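Local coordinates for putative hemin ABC transport system, membrane protein (Burkholderia cenocepacia J2315, PDB 5B57) that probably forms the membrane-spanning permease subunit of an ABC importer that carries heme across the cell membrane of this bacterium, at residues G148-T151 with L152-G156; V281-Q284 with R285-R289; A315-C318 with V319-C323. All blocks are in the same frame, centred on the assembly; numbering follows the deposited sequence.

Contact 1: G148-T151 with L152-G156; sequences GATT and LIVLG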
loop_
_atom_site.group_PDB
_atom_site.type_symbol
_atom_site.label_atom_id
_atom_site.label_comp_id
_atom_site.label_asym_id
_atom_site.label_seq_id
_atom_site.Cartn_x
_atom_site.Cartn_y
_atom_site.Cartn_z
ATOM N N GLY A 148 -1.207 -17.973 24.738
ATOM C CA GLY A 148 -0.607 -18.749 25.812
ATOM C C GLY A 148 -0.999 -18.248 27.188
ATOM O O GLY A 148 -1.220 -19.037 28.111
ATOM N N ALA A 149 -1.090 -16.927 27.341
ATOM C CA ALA A 149 -1.555 -16.354 28.598
ATOM C C ALA A 149 -2.992 -16.777 28.917
ATOM O O ALA A 149 -3.318 -17.046 30.077
ATOM C CB ALA A 149 -1.435 -14.832 28.548
ATOM N N THR A 150 -3.866 -16.838 27.909
ATOM C CA THR A 150 -5.251 -17.185 28.191
ATOM C C THR A 150 -5.428 -18.693 28.329
ATOM O O THR A 150 -6.214 -19.156 29.171
ATOM C CB THR A 150 -6.161 -16.629 27.097
ATOM O OG1 THR A 150 -6.008 -15.218 27.056
ATOM C CG2 THR A 150 -7.630 -16.912 27.404
ATOM N N THR A 151 -4.709 -19.475 27.513
ATOM C CA THR A 151 -4.718 -20.926 27.677
ATOM C C THR A 151 -4.423 -21.320 29.120
ATOM O O THR A 151 -5.067 -22.220 29.674
ATOM C CB THR A 151 -3.700 -21.566 26.740
ATOM O OG1 THR A 151 -4.053 -21.274 25.383
ATOM C CG2 THR A 151 -3.671 -23.055 26.942
ATOM N N LEU A 152 -3.472 -20.627 29.756
ATOM C CA LEU A 152 -3.082 -20.960 31.120
ATOM C C LEU A 152 -4.069 -20.427 32.150
ATOM O O LEU A 152 -4.413 -21.142 33.097
ATOM C CB LEU A 152 -1.681 -20.428 31.437
ATOM C CG LEU A 152 -1.301 -20.710 32.914
ATOM C CD1 LEU A 152 -1.150 -22.173 33.196
ATOM C CD2 LEU A 152 -0.050 -20.022 33.356
ATOM N N ILE A 153 -4.509 -19.176 32.014
ATOM C CA ILE A 153 -5.421 -18.614 33.014
ATOM C C ILE A 153 -6.718 -19.421 33.073
ATOM O O ILE A 153 -7.276 -19.637 34.155
ATOM C CB ILE A 153 -5.681 -17.120 32.729
ATOM C CG1 ILE A 153 -4.401 -16.285 32.828
ATOM C CG2 ILE A 153 -6.793 -16.558 33.620
ATOM C CD1 ILE A 153 -4.649 -14.805 32.650
ATOM N N VAL A 154 -7.197 -19.911 31.922
ATOM C CA VAL A 154 -8.519 -20.532 31.834
ATOM C C VAL A 154 -8.472 -22.045 32.022
ATOM O O VAL A 154 -9.412 -22.624 32.584
ATOM C CB VAL A 154 -9.194 -20.162 30.500
ATOM C CG1 VAL A 154 -10.543 -20.891 30.357
ATOM C CG2 VAL A 154 -9.352 -18.643 30.383
ATOM N N LEU A 155 -7.404 -22.712 31.566
ATOM C CA LEU A 155 -7.258 -24.138 31.823
ATOM C C LEU A 155 -6.303 -24.395 32.976
ATOM O O LEU A 155 -5.261 -25.033 32.772
ATOM C CB LEU A 155 -6.813 -24.853 30.549
ATOM C CG LEU A 155 -7.769 -24.569 29.381
ATOM C CD1 LEU A 155 -7.276 -25.141 28.077
ATOM C CD2 LEU A 155 -9.180 -25.062 29.674
ATOM N N GLY A 156 -6.627 -23.921 34.189
ATOM C CA GLY A 156 -5.784 -24.050 35.361
ATOM C C GLY A 156 -5.164 -25.428 35.557
ATOM O O GLY A 156 -3.938 -25.560 35.628
#

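Contact 2: V281-Q284 with R285-R289; sequences VPVQ and RLKRR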
loop_
_atom_site.group_PDB
_atom_site.type_symbol
_atom_site.label_atom_id
_atom_site.label_comp_id
_atom_site.label_asym_id
_atom_site.label_seq_id
_atom_site.Cartn_x
_atom_site.Cartn_y
_atom_site.Cartn_z
ATOM N N VAL A 281 23.975 -7.457 0.565
ATOM C CA VAL A 281 23.158 -7.736 1.741
ATOM C C VAL A 281 22.402 -9.028 1.474
ATOM O O VAL A 281 21.711 -9.125 0.452
ATOM C CB VAL A 281 22.179 -6.585 2.037
ATOM C CG1 VAL A 281 21.250 -6.929 3.196
ATOM C CG2 VAL A 281 22.920 -5.311 2.340
ATOM N N PRO A 282 22.510 -10.005 2.306
ATOM C CA PRO A 282 21.736 -11.259 2.138
ATOM C C PRO A 282 20.303 -11.117 2.626
ATOM O O PRO A 282 19.915 -11.660 3.650
ATOM C CB PRO A 282 22.518 -12.250 2.997
ATOM C CG PRO A 282 23.083 -11.398 4.067
ATOM C CD PRO A 282 23.470 -10.105 3.411
ATOM N N VAL A 283 19.493 -10.384 1.850
ATOM C CA VAL A 283 18.219 -9.870 2.365
ATOM C C VAL A 283 17.288 -10.972 2.879
ATOM O O VAL A 283 16.444 -10.698 3.741
ATOM C CB VAL A 283 17.535 -8.977 1.311
ATOM C CG1 VAL A 283 18.459 -8.738 0.143
ATOM C CG2 VAL A 283 16.204 -9.552 0.859
ATOM N N GLN A 284 17.442 -12.217 2.417
ATOM C CA GLN A 284 16.613 -13.275 2.983
ATOM C C GLN A 284 17.076 -13.651 4.390
ATOM O O GLN A 284 16.257 -13.753 5.311
ATOM C CB GLN A 284 16.593 -14.475 2.044
ATOM C CG GLN A 284 15.947 -14.119 0.720
ATOM C CD GLN A 284 14.523 -13.640 0.936
ATOM O OE1 GLN A 284 13.819 -14.163 1.805
ATOM N NE2 GLN A 284 14.103 -12.620 0.184
ATOM N N ARG A 285 18.387 -13.840 4.589
ATOM C CA ARG A 285 18.885 -14.048 5.944
ATOM C C ARG A 285 18.589 -12.845 6.816
ATOM O O ARG A 285 18.367 -12.995 8.024
ATOM C CB ARG A 285 20.395 -14.314 5.954
ATOM C CG ARG A 285 20.880 -15.498 5.124
ATOM C CD ARG A 285 20.700 -16.812 5.856
ATOM N NE ARG A 285 21.497 -16.894 7.084
ATOM C CZ ARG A 285 21.271 -17.770 8.063
ATOM N NH1 ARG A 285 20.266 -18.636 7.968
ATOM N NH2 ARG A 285 22.044 -17.774 9.138
ATOM N N LEU A 286 18.586 -11.642 6.232
ATOM C CA LEU A 286 18.329 -10.440 7.027
ATOM C C LEU A 286 16.897 -10.421 7.542
ATOM O O LEU A 286 16.658 -10.117 8.717
ATOM C CB LEU A 286 18.621 -9.187 6.210
ATOM C CG LEU A 286 18.179 -7.848 6.801
ATOM C CD1 LEU A 286 18.851 -7.647 8.134
ATOM C CD2 LEU A 286 18.501 -6.671 5.857
ATOM N N LYS A 287 15.928 -10.741 6.674
ATOM C CA LYS A 287 14.544 -10.796 7.125
ATOM C C LYS A 287 14.390 -11.763 8.299
ATOM O O LYS A 287 13.778 -11.421 9.312
ATOM C CB LYS A 287 13.633 -11.166 5.955
ATOM C CG LYS A 287 13.633 -10.110 4.854
ATOM C CD LYS A 287 12.632 -10.386 3.704
ATOM C CE LYS A 287 12.422 -9.122 2.826
ATOM N NZ LYS A 287 11.345 -9.164 1.765
ATOM N N ARG A 288 14.990 -12.949 8.218
ATOM C CA ARG A 288 14.770 -13.924 9.279
ATOM C C ARG A 288 15.468 -13.522 10.570
ATOM O O ARG A 288 14.948 -13.786 11.648
ATOM C CB ARG A 288 15.210 -15.319 8.813
ATOM C CG ARG A 288 15.298 -16.376 9.911
ATOM C CD ARG A 288 15.681 -17.783 9.377
ATOM N NE ARG A 288 15.105 -18.843 10.223
ATOM C CZ ARG A 288 15.169 -20.157 9.975
ATOM N NH1 ARG A 288 14.595 -21.017 10.814
ATOM N NH2 ARG A 288 15.804 -20.620 8.898
ATOM N N ARG A 289 16.614 -12.853 10.499
ATOM C CA ARG A 289 17.348 -12.546 11.724
ATOM C C ARG A 289 16.660 -11.453 12.522
ATOM O O ARG A 289 16.610 -11.518 13.750
ATOM C CB ARG A 289 18.795 -12.172 11.393
ATOM C CG ARG A 289 19.664 -13.424 11.268
ATOM C CD ARG A 289 21.150 -13.156 11.085
ATOM N NE ARG A 289 21.433 -12.498 9.807
ATOM C CZ ARG A 289 22.568 -12.627 9.119
ATOM N NH1 ARG A 289 22.716 -11.976 7.969
ATOM N NH2 ARG A 289 23.548 -13.412 9.569
#

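Contact 3: A315-C318 with V319-C323; sequences APHC and VRLAC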
loop_
_atom_site.group_PDB
_atom_site.type_symbol
_atom_site.label_atom_id
_atom_site.label_comp_id
_atom_site.label_asym_id
_atom_site.label_seq_id
_atom_site.Cartn_x
_atom_site.Cartn_y
_atom_site.Cartn_z
ATOM N N ALA A 315 7.888 6.016 18.996
ATOM C CA ALA A 315 9.262 6.377 19.316
ATOM C C ALA A 315 10.165 6.369 18.090
ATOM O O ALA A 315 10.776 7.411 17.813
ATOM C CB ALA A 315 9.787 5.502 20.454
ATOM N N PRO A 316 10.261 5.308 17.285
ATOM C CA PRO A 316 11.209 5.368 16.158
ATOM C C PRO A 316 10.830 6.387 15.117
ATOM O O PRO A 316 11.658 6.684 14.243
ATOM C CB PRO A 316 11.184 3.949 15.584
ATOM C CG PRO A 316 9.914 3.421 15.976
ATOM C CD PRO A 316 9.478 4.066 17.258
ATOM N N HIS A 317 9.623 6.949 15.189
ATOM C CA HIS A 317 9.217 7.977 14.243
ATOM C C HIS A 317 9.673 9.368 14.650
ATOM O O HIS A 317 9.989 10.179 13.782
ATOM C CB HIS A 317 7.702 7.986 14.063
ATOM C CG HIS A 317 7.257 8.753 12.857
ATOM N ND1 HIS A 317 7.301 8.229 11.580
ATOM C CD2 HIS A 317 6.804 10.022 12.727
ATOM C CE1 HIS A 317 6.870 9.134 10.721
ATOM N NE2 HIS A 317 6.567 10.232 11.391
ATOM N N CYS A 318 9.732 9.679 15.932
ATOM C CA CYS A 318 10.233 10.998 16.299
ATOM C C CYS A 318 11.745 11.046 16.179
ATOM O O CYS A 318 12.304 12.044 15.701
ATOM C CB CYS A 318 9.788 11.366 17.713
ATOM S SG CYS A 318 8.042 11.036 18.032
ATOM N N VAL A 319 12.419 9.976 16.600
ATOM C CA VAL A 319 13.870 9.957 16.512
ATOM C C VAL A 319 14.294 10.099 15.067
ATOM O O VAL A 319 15.294 10.767 14.755
ATOM C CB VAL A 319 14.425 8.669 17.131
ATOM C CG1 VAL A 319 15.885 8.501 16.725
ATOM C CG2 VAL A 319 14.204 8.653 18.661
ATOM N N ARG A 320 13.510 9.512 14.155
ATOM C CA ARG A 320 13.804 9.631 12.724
ATOM C C ARG A 320 13.694 11.082 12.246
ATOM O O ARG A 320 14.624 11.617 11.630
ATOM C CB ARG A 320 12.869 8.727 11.931
ATOM C CG ARG A 320 13.449 7.388 11.549
ATOM C CD ARG A 320 12.604 6.795 10.437
ATOM N NE ARG A 320 11.205 6.730 10.844
ATOM C CZ ARG A 320 10.623 5.629 11.299
ATOM N NH1 ARG A 320 11.315 4.499 11.396
ATOM N NH2 ARG A 320 9.346 5.651 11.639
ATOM N N LEU A 321 12.550 11.728 12.516
ATOM C CA LEU A 321 12.349 13.134 12.172
ATOM C C LEU A 321 13.372 14.066 12.811
ATOM O O LEU A 321 13.495 15.215 12.374
ATOM C CB LEU A 321 10.954 13.575 12.592
ATOM C CG LEU A 321 9.876 12.915 11.741
ATOM C CD1 LEU A 321 8.542 12.740 12.498
ATOM C CD2 LEU A 321 9.690 13.715 10.442
ATOM N N ALA A 322 14.087 13.621 13.850
ATOM C CA ALA A 322 15.152 14.429 14.430
ATOM C C ALA A 322 16.519 14.096 13.867
ATOM O O ALA A 322 17.404 14.949 13.894
ATOM C CB ALA A 322 15.186 14.276 15.955
ATOM N N CYS A 323 16.736 12.888 13.363
ATOM C CA CYS A 323 18.091 12.511 12.989
ATOM C C CYS A 323 18.164 11.743 11.672
ATOM O O CYS A 323 19.263 11.293 11.296
ATOM C CB CYS A 323 18.733 11.686 14.111
ATOM S SG CYS A 323 18.372 12.275 15.801
#

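Contact 1: G148-T151 with L152-G156
The final turns of helix 141-154 hold this contact, in which T150 meets V154 one turn further on, within the helical bundle of a FecCD-type permease. Their side chains lie next to each other and point the same way, with T150 CG2 3.9 Å from V154 CG2. With OG1 of T150 beside the backbone N (chi1 -59°), CG2 stands anti to that nitrogen, on the side of V154, and the hydroxyl is left close to the chain, where OG1 hydrogen-bonds to A146 O. T151 repeats the pattern with OG1 bonded to L147 O, so each threonine hydroxyl is spent on a carbonyl of the preceding turn and the methyls remain for packing. Four backbone bonds join the two segments. L152 N reaches G148 O at 3.2 Å and I153 N reaches A149 O at 3.1 Å. The next two are V154 N to T150 O and L155 N to T151 O, both 3.0 Å. L155 is the first residue to leave helical geometry, and the helix gives way here to an exposed leucine and a poorly ordered G156. Alongside the backbone, I153 lays its CG1 branch against A149 O, and L155 brings CB and CG over T151 O. Three helices surround this end: L217 of helix 196-220 touches T150, T151 and V154, L229 of helix 223-234 meets T150 and I153, and A172 of helix 168-188 meets L152. With the threonine hydroxyls turned back onto their own helix, the surface offered to these neighbours is mainly methyl and aliphatic, and each threonine hydroxyl has a carbonyl partner on its own helix.

Contact 2: V281-Q284 with R285-R289
V281 and L286 form the compact side of this contact, where the chain enters helix 283-305. V281 CG1 lies 3.8 Å from L286 CD2, the two side chains slanting across each other, and A265 of helix 263-269 touches both. L269 adds to the packing of L286. V281 also meets an aromatic side chain of another protein chain, probably the ATP-binding subunit. Also on the buried side, K287 runs its CB, CG and CD past V283 O and extends to a salt bridge between its NZ and E273, a charge pair that would offset the cost of burying the ammonium. Q284 is less deeply set, and its OE1 takes a hydrogen bond from L194 N.

The chain turns into the helix through an inverse gamma turn centred on P282, which occupies the N-cap position. The weak bond closing that turn runs from V283 N to V281 O at 2.9 Å. P282 O then receives L286 N at 2.9 Å, V283 O receives K287 N at 3.0 Å, and Q284 O receives R288 N at 3.3 Å.

The solvent side is far looser. P282 CB approaches R285 CB only to 4.2 Å, and the proline ring lies at the edge of the R289 guanidinium, with CG 4.0 Å from NH1 and the two side chains roughly perpendicular. R289 is tied down elsewhere by a salt bridge from NE to E262, while R285, bent at chi2 and chi3, and the extended R288 both lead their charged ends away from the first segment.

Contact 3: A315-C318 with V319-C323
A side-chain hydrogen bond joins H317 and R320: R320 NH2 donates to H317 ND1 at 3.3 Å, with an N-H...N angle of 169°. The imidazole nitrogen lies in the guanidinium plane at its edge, whereas the donor sits somewhat out of the ring plane, and the two flat groups stand 77° apart. With ND1 as acceptor, the ring is consistent with a proton on NE2. NH2 also bonds to Q126 OE1 of helix 94-128, so H317 and Q126 share NH2 and probably limit the turning of the guanidinium.

P316 O lies over the centre of the guanidinium face, 3.3 Å above the plane, where the attraction is probably electrostatic, since the angle to NE is poor for a hydrogen bond. A bend at chi3 (-55°) folds the arginine back across the carbonyl.

Backbone bonds form the next group. The helix, 311-323, is kinked at P316, whose nitrogen makes no bond to the turn before, and this proline kink falls near the middle of the short helix. Across the kink, V319 N meets A315 O at 3.3 Å, and L321 N meets H317 O at 3.2 Å further on. The bonds from R320 N to P316 O and from A322 N to C318 O are weak.

Van der Waals packing accounts for the rest. L321 CD1 slants against the CD2 and NE2 side of the H317 ring. P132 touches both H317 and R320, F371 meets the imidazole with its ring nearly perpendicular, and R320 also packs on an aromatic side chain of another protein chain.

How the contacts relate
All three contacts are local, each within or at the end of a single helix, and each mixes buried and exposed residues. Contact 1 closes helix 141-154, contact 2 opens helix 283-305, and contact 3 lies in helix 311-323, the next helix in the chain. Contact 3 has its centre about 17 Å from the chain's, the others about 22 Å. Contacts 2 and 3 have centres about 24 Å apart, whereas contacts 1 and 3 lie on opposite sides of the chain's centre, about 38 Å apart. The chemistry differs too: contact 1 is uncharged, while contacts 2 and 3 carry basic side chains, and each of these two touches another protein chain through one residue.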